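PDB 3NDN: O-succinylhomoserine sulfhydrylase from Mycobacterium tuberculosis, which probably catalyses the pyridoxal-phosphate-dependent formation of L-homocysteine from O-succinyl-L-homoserine and hydrogen sulfide in methionine biosynthesis. Local coordinates for residues Ser157-Ala162 with Val170-Pro175; Trp303-Tyr306 with His312-Tyr315. All blocks are in the same frame, centred on the assembly; numbering follows the deposited sequence.

Contact 1: Ser157-Ala162 with Val170-Pro175; sequences SQWERA and VFFETP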
loop_
_atom_site.group_PDB
_atom_site.type_symbol
_atom_site.label_atom_id
_atom_site.label_comp_id
_atom_site.label_asym_id
_atom_site.label_seq_id
_atom_site.Cartn_x
_atom_site.Cartn_y
_atom_site.Cartn_z
ATOM N N SER A 157 41.317 23.260 -17.584
ATOM C CA SER A 157 41.644 24.027 -18.790
ATOM C C SER A 157 40.644 23.743 -19.924
ATOM O O SER A 157 40.417 24.596 -20.779
ATOM C CB SER A 157 43.106 23.832 -19.232
ATOM O OG SER A 157 43.346 22.547 -19.769
ATOM N N GLN A 158 40.034 22.558 -19.906
ATOM C CA GLN A 158 39.008 22.202 -20.893
ATOM C C GLN A 158 37.681 22.893 -20.554
ATOM O O GLN A 158 36.971 23.346 -21.454
ATOM C CB GLN A 158 38.795 20.688 -20.977
ATOM C CG GLN A 158 39.956 19.897 -21.547
ATOM C CD GLN A 158 39.639 18.416 -21.706
ATOM O OE1 GLN A 158 38.564 18.042 -22.175
ATOM N NE2 GLN A 158 40.582 17.567 -21.315
ATOM N N TRP A 159 37.359 22.956 -19.255
ATOM C CA TRP A 159 36.211 23.719 -18.763
ATOM C C TRP A 159 36.356 25.197 -19.161
ATOM O O TRP A 159 35.393 25.828 -19.608
ATOM C CB TRP A 159 36.080 23.604 -17.233
ATOM C CG TRP A 159 35.458 22.298 -16.687
ATOM C CD1 TRP A 159 36.113 21.303 -16.004
ATOM C CD2 TRP A 159 34.074 21.889 -16.755
ATOM N NE1 TRP A 159 35.226 20.302 -15.650
ATOM C CE2 TRP A 159 33.974 20.631 -16.102
ATOM C CE3 TRP A 159 32.915 22.456 -17.307
ATOM C CZ2 TRP A 159 32.754 19.926 -15.992
ATOM C CZ3 TRP A 159 31.699 21.754 -17.205
ATOM C CH2 TRP A 159 31.630 20.504 -16.543
ATOM N N GLU A 160 37.559 25.745 -18.991
ATOM C CA GLU A 160 37.796 27.152 -19.310
ATOM C C GLU A 160 37.564 27.436 -20.801
ATOM O O GLU A 160 36.863 28.393 -21.147
ATOM C CB GLU A 160 39.189 27.605 -18.846
ATOM C CG GLU A 160 39.437 29.102 -19.025
ATOM C CD GLU A 160 40.446 29.666 -18.032
ATOM O OE1 GLU A 160 41.210 28.884 -17.418
ATOM O OE2 GLU A 160 40.473 30.906 -17.865
ATOM N N ARG A 161 38.107 26.582 -21.667
ATOM C CA ARG A 161 37.940 26.735 -23.126
ATOM C C ARG A 161 36.488 26.600 -23.603
ATOM O O ARG A 161 36.035 27.386 -24.432
ATOM C CB ARG A 161 38.870 25.790 -23.904
ATOM C CG ARG A 161 40.360 26.145 -23.751
ATOM C CD ARG A 161 41.262 25.387 -24.733
ATOM N NE ARG A 161 41.320 23.940 -24.473
ATOM C CZ ARG A 161 42.164 23.347 -23.625
ATOM N NH1 ARG A 161 43.037 24.059 -22.921
ATOM N NH2 ARG A 161 42.130 22.030 -23.472
ATOM N N ALA A 162 35.764 25.611 -23.083
ATOM C CA ALA A 162 34.349 25.419 -23.443
ATOM C C ALA A 162 33.452 26.550 -22.951
ATOM O O ALA A 162 32.446 26.860 -23.592
ATOM C CB ALA A 162 33.835 24.077 -22.927
ATOM N N VAL A 170 25.325 23.985 -17.367
ATOM C CA VAL A 170 26.463 23.096 -17.103
ATOM C C VAL A 170 25.940 21.871 -16.303
ATOM O O VAL A 170 25.168 22.041 -15.349
ATOM C CB VAL A 170 27.560 23.849 -16.307
ATOM C CG1 VAL A 170 28.530 22.887 -15.595
ATOM C CG2 VAL A 170 28.341 24.826 -17.239
ATOM N N PHE A 171 26.339 20.656 -16.691
ATOM C CA PHE A 171 25.907 19.418 -15.985
ATOM C C PHE A 171 27.100 18.478 -15.712
ATOM O O PHE A 171 27.880 18.211 -16.619
ATOM C CB PHE A 171 24.840 18.676 -16.815
ATOM C CG PHE A 171 24.337 17.387 -16.177
ATOM C CD1 PHE A 171 23.505 17.421 -15.066
ATOM C CD2 PHE A 171 24.719 16.143 -16.679
ATOM C CE1 PHE A 171 23.049 16.231 -14.459
ATOM C CE2 PHE A 171 24.259 14.947 -16.087
ATOM C CZ PHE A 171 23.424 14.998 -14.973
ATOM N N PHE A 172 27.233 17.973 -14.475
ATOM C CA PHE A 172 28.218 16.915 -14.151
ATOM C C PHE A 172 27.806 16.092 -12.909
ATOM O O PHE A 172 26.933 16.526 -12.153
ATOM C CB PHE A 172 29.649 17.481 -13.971
ATOM C CG PHE A 172 29.791 18.513 -12.852
ATOM C CD1 PHE A 172 30.050 18.120 -11.540
ATOM C CD2 PHE A 172 29.709 19.881 -13.133
ATOM C CE1 PHE A 172 30.187 19.069 -10.504
ATOM C CE2 PHE A 172 29.843 20.847 -12.113
ATOM C CZ PHE A 172 30.086 20.443 -10.786
ATOM N N GLU A 173 28.428 14.919 -12.741
ATOM C CA GLU A 173 28.357 14.099 -11.512
ATOM C C GLU A 173 29.741 14.071 -10.858
ATOM O O GLU A 173 30.754 14.067 -11.570
ATOM C CB GLU A 173 27.990 12.640 -11.830
ATOM C CG GLU A 173 26.661 12.408 -12.555
ATOM C CD GLU A 173 26.599 11.040 -13.253
ATOM O OE1 GLU A 173 27.282 10.083 -12.795
ATOM O OE2 GLU A 173 25.867 10.923 -14.265
ATOM N N THR A 174 29.786 14.044 -9.519
ATOM C CA THR A 174 31.049 13.834 -8.778
ATOM C C THR A 174 30.797 13.187 -7.401
ATOM O O THR A 174 29.905 13.623 -6.680
ATOM C CB THR A 174 31.915 15.139 -8.645
ATOM O OG1 THR A 174 33.173 14.830 -8.023
ATOM C CG2 THR A 174 31.204 16.230 -7.834
ATOM N N PRO A 175 31.518 12.099 -7.073
ATOM C CA PRO A 175 32.442 11.310 -7.915
ATOM C C PRO A 175 31.720 10.651 -9.104
ATOM O O PRO A 175 30.489 10.557 -9.076
ATOM C CB PRO A 175 32.950 10.220 -6.967
ATOM C CG PRO A 175 32.692 10.746 -5.556
ATOM C CD PRO A 175 31.417 11.549 -5.701
#

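Contact 2: Trp303-Tyr306 with His312-Tyr315; sequences WVRY and HPQY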
loop_
_atom_site.group_PDB
_atom_site.type_symbol
_atom_site.label_atom_id
_atom_site.label_comp_id
_atom_site.label_asym_id
_atom_site.label_seq_id
_atom_site.Cartn_x
_atom_site.Cartn_y
_atom_site.Cartn_z
ATOM N N TRP A 303 44.731 -2.518 -7.693
ATOM C CA TRP A 303 44.459 -1.149 -7.229
ATOM C C TRP A 303 43.022 -1.006 -6.705
ATOM O O TRP A 303 42.141 -1.790 -7.071
ATOM C CB TRP A 303 44.728 -0.081 -8.315
ATOM C CG TRP A 303 43.969 -0.214 -9.658
ATOM C CD1 TRP A 303 44.504 -0.607 -10.860
ATOM C CD2 TRP A 303 42.577 0.093 -9.930
ATOM N NE1 TRP A 303 43.541 -0.582 -11.846
ATOM C CE2 TRP A 303 42.354 -0.157 -11.306
ATOM C CE3 TRP A 303 41.505 0.552 -9.145
ATOM C CZ2 TRP A 303 41.101 0.025 -11.914
ATOM C CZ3 TRP A 303 40.245 0.723 -9.747
ATOM C CH2 TRP A 303 40.061 0.460 -11.124
ATOM N N VAL A 304 42.812 -0.019 -5.833
ATOM C CA VAL A 304 41.476 0.332 -5.332
ATOM C C VAL A 304 41.157 1.798 -5.653
ATOM O O VAL A 304 42.048 2.655 -5.645
ATOM C CB VAL A 304 41.359 0.084 -3.792
ATOM C CG1 VAL A 304 39.947 0.446 -3.264
ATOM C CG2 VAL A 304 41.684 -1.360 -3.443
ATOM N N ARG A 305 39.890 2.094 -5.944
ATOM C CA ARG A 305 39.449 3.483 -6.047
ATOM C C ARG A 305 38.327 3.755 -5.037
ATOM O O ARG A 305 37.272 3.115 -5.081
ATOM C CB ARG A 305 39.026 3.841 -7.485
ATOM C CG ARG A 305 40.170 4.088 -8.480
ATOM C CD ARG A 305 40.913 5.403 -8.205
ATOM N NE ARG A 305 41.924 5.674 -9.229
ATOM C CZ ARG A 305 43.200 5.275 -9.171
ATOM N NH1 ARG A 305 43.662 4.592 -8.123
ATOM N NH2 ARG A 305 44.024 5.576 -10.162
ATOM N N TYR A 306 38.612 4.659 -4.092
ATOM C CA TYR A 306 37.691 5.113 -3.047
ATOM C C TYR A 306 38.210 6.489 -2.613
ATOM O O TYR A 306 39.397 6.622 -2.306
ATOM C CB TYR A 306 37.656 4.134 -1.853
ATOM C CG TYR A 306 36.628 4.478 -0.766
ATOM C CD1 TYR A 306 35.250 4.348 -1.007
ATOM C CD2 TYR A 306 37.035 4.936 0.507
ATOM C CE1 TYR A 306 34.304 4.665 -0.018
ATOM C CE2 TYR A 306 36.095 5.245 1.507
ATOM C CZ TYR A 306 34.737 5.114 1.234
ATOM O OH TYR A 306 33.819 5.453 2.208
ATOM N N HIS A 312 44.184 7.839 -3.429
ATOM C CA HIS A 312 43.375 8.365 -4.533
ATOM C C HIS A 312 44.089 9.565 -5.179
ATOM O O HIS A 312 44.578 10.443 -4.457
ATOM C CB HIS A 312 41.969 8.774 -4.041
ATOM C CG HIS A 312 40.991 9.055 -5.143
ATOM N ND1 HIS A 312 41.114 10.136 -5.992
ATOM C CD2 HIS A 312 39.863 8.409 -5.524
ATOM C CE1 HIS A 312 40.116 10.133 -6.858
ATOM N NE2 HIS A 312 39.344 9.094 -6.596
ATOM N N PRO A 313 44.165 9.604 -6.533
ATOM C CA PRO A 313 44.904 10.700 -7.195
ATOM C C PRO A 313 44.367 12.100 -6.880
ATOM O O PRO A 313 45.112 13.080 -7.002
ATOM C CB PRO A 313 44.772 10.398 -8.701
ATOM C CG PRO A 313 43.961 9.181 -8.834
ATOM C CD PRO A 313 43.713 8.572 -7.483
ATOM N N GLN A 314 43.094 12.191 -6.488
ATOM C CA GLN A 314 42.461 13.468 -6.140
ATOM C C GLN A 314 42.055 13.541 -4.658
ATOM O O GLN A 314 41.051 14.180 -4.303
ATOM C CB GLN A 314 41.241 13.727 -7.033
ATOM C CG GLN A 314 41.582 14.006 -8.503
ATOM C CD GLN A 314 40.367 13.921 -9.409
ATOM O OE1 GLN A 314 39.768 12.855 -9.574
ATOM N NE2 GLN A 314 39.992 15.049 -9.994
ATOM N N TYR A 315 42.839 12.896 -3.799
ATOM C CA TYR A 315 42.537 12.832 -2.358
ATOM C C TYR A 315 42.365 14.200 -1.682
ATOM O O TYR A 315 41.446 14.384 -0.870
ATOM C CB TYR A 315 43.608 12.024 -1.627
ATOM C CG TYR A 315 43.399 11.869 -0.134
ATOM C CD1 TYR A 315 42.345 11.099 0.374
ATOM C CD2 TYR A 315 44.270 12.486 0.778
ATOM C CE1 TYR A 315 42.155 10.956 1.758
ATOM C CE2 TYR A 315 44.094 12.346 2.163
ATOM C CZ TYR A 315 43.038 11.579 2.639
ATOM O OH TYR A 315 42.877 11.434 3.993
#

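Contact 1: Ser157-Ala162 with Val170-Pro175
Trp159, the helix residue that reaches Val170 and Phe172, has its indole NE1 hydrogen-bonded to the backbone oxygen of Gly153, so the polar corner of the ring is satisfied from the loop before the helix while the six-membered ring is turned to the strand. The touching is done by that ring's far carbons. CZ3 of Trp159 lies 3.7 Å from CG1 of Val170, and CH2 of Trp159 lies 4.0 Å from CD2 of Phe172. The two six-membered rings have centroids 5.9 Å apart and planes inclined at 72°. The CB bond of Phe172 points toward the helix, and a chi1 of 60° sets CG between the backbone N and the carbonyl carbon, which brings CD2 to the indole; the intervening Phe171 points from the opposite side of the strand. Of Phe171, the carbonyl O comes near, at the indole edge, 4.4 Å from Trp159 CH2. The axes of 157-162 and 170-173 approach to 12.5 Å and run nearly antiparallel, at 160°, a gap that the long indole spans. Strands 147-151 and 169-173 are parallel and separated in the sheet by strand 122-126, so helix 156-162 belongs to a beta-alpha-beta crossover over that strand, whose Val124 also touches Trp159. Val188 of helix 185-194 packs on both Trp159 and Phe172. With all touching residues buried and every cross-segment contact apolar or van der Waals, helix and sheet are held here by hydrophobic burial, and the one polar indole atom is paid for locally by Gly153.

Contact 2: Trp303-Tyr306 with His312-Tyr315
Arg305 lays its guanidinium against Pro313, with Pro313 CD above the centre of the planar group and 3.7 Å from Arg305 CZ. Pro313 CG comes within 3.8 Å of Arg305 NH2, so the contact is a cation lying against an aliphatic ring. A bend at chi2 (-71°) turns the arginine chain to meet the loop, and its CD passes 4.2 Å from His312 CD2. Beside it, Tyr306 O approaches the edge of the imidazole, 3.7 Å from His312 CD2. One shell further out, His312 ND1 accepts from Gln314 N at 2.9 Å, the N-H pointing at it at 161° and the donor only 5° out of the ring plane. The other ring nitrogen, NE2, is hydrogen-bonded to Gln180 O; this pair of bonds fixes the ring's rotation and is consistent with a neutral ring protonated on NE2. A type I turn from His312 to Tyr315, closed by Tyr315 N to His312 O, shapes the loop, and Gln314 occupies the N-cap position. The contact thus lies between edge strand 301-305, which pairs by a backbone hydrogen bond between Arg305 and Thr330 with strand 328-333, and the start of helix 315-321, while Tyr306 packs on helix 277-296.

Overall arrangement
The contacts follow one another along the chain, their centres about 20 Å apart and their nearest atoms about 7 Å, without touching. They share no helix or strand: contact 1 belongs to the seven-stranded sheet of the cofactor-binding domain, contact 2 to the edge of the smaller C-terminal sheet. Contact 1 is wholly buried and relies on aromatic and aliphatic carbons; contact 2, partly buried, mixes a charged group, a proline and a histidine held by polar bonds. Leu182 packs against Thr174 and Pro175, at the end of segment 170-175, and donates its backbone N-H to Gln314 OE1, so the loop after strand 169-173 runs from the end of that strand to the turn 312-315.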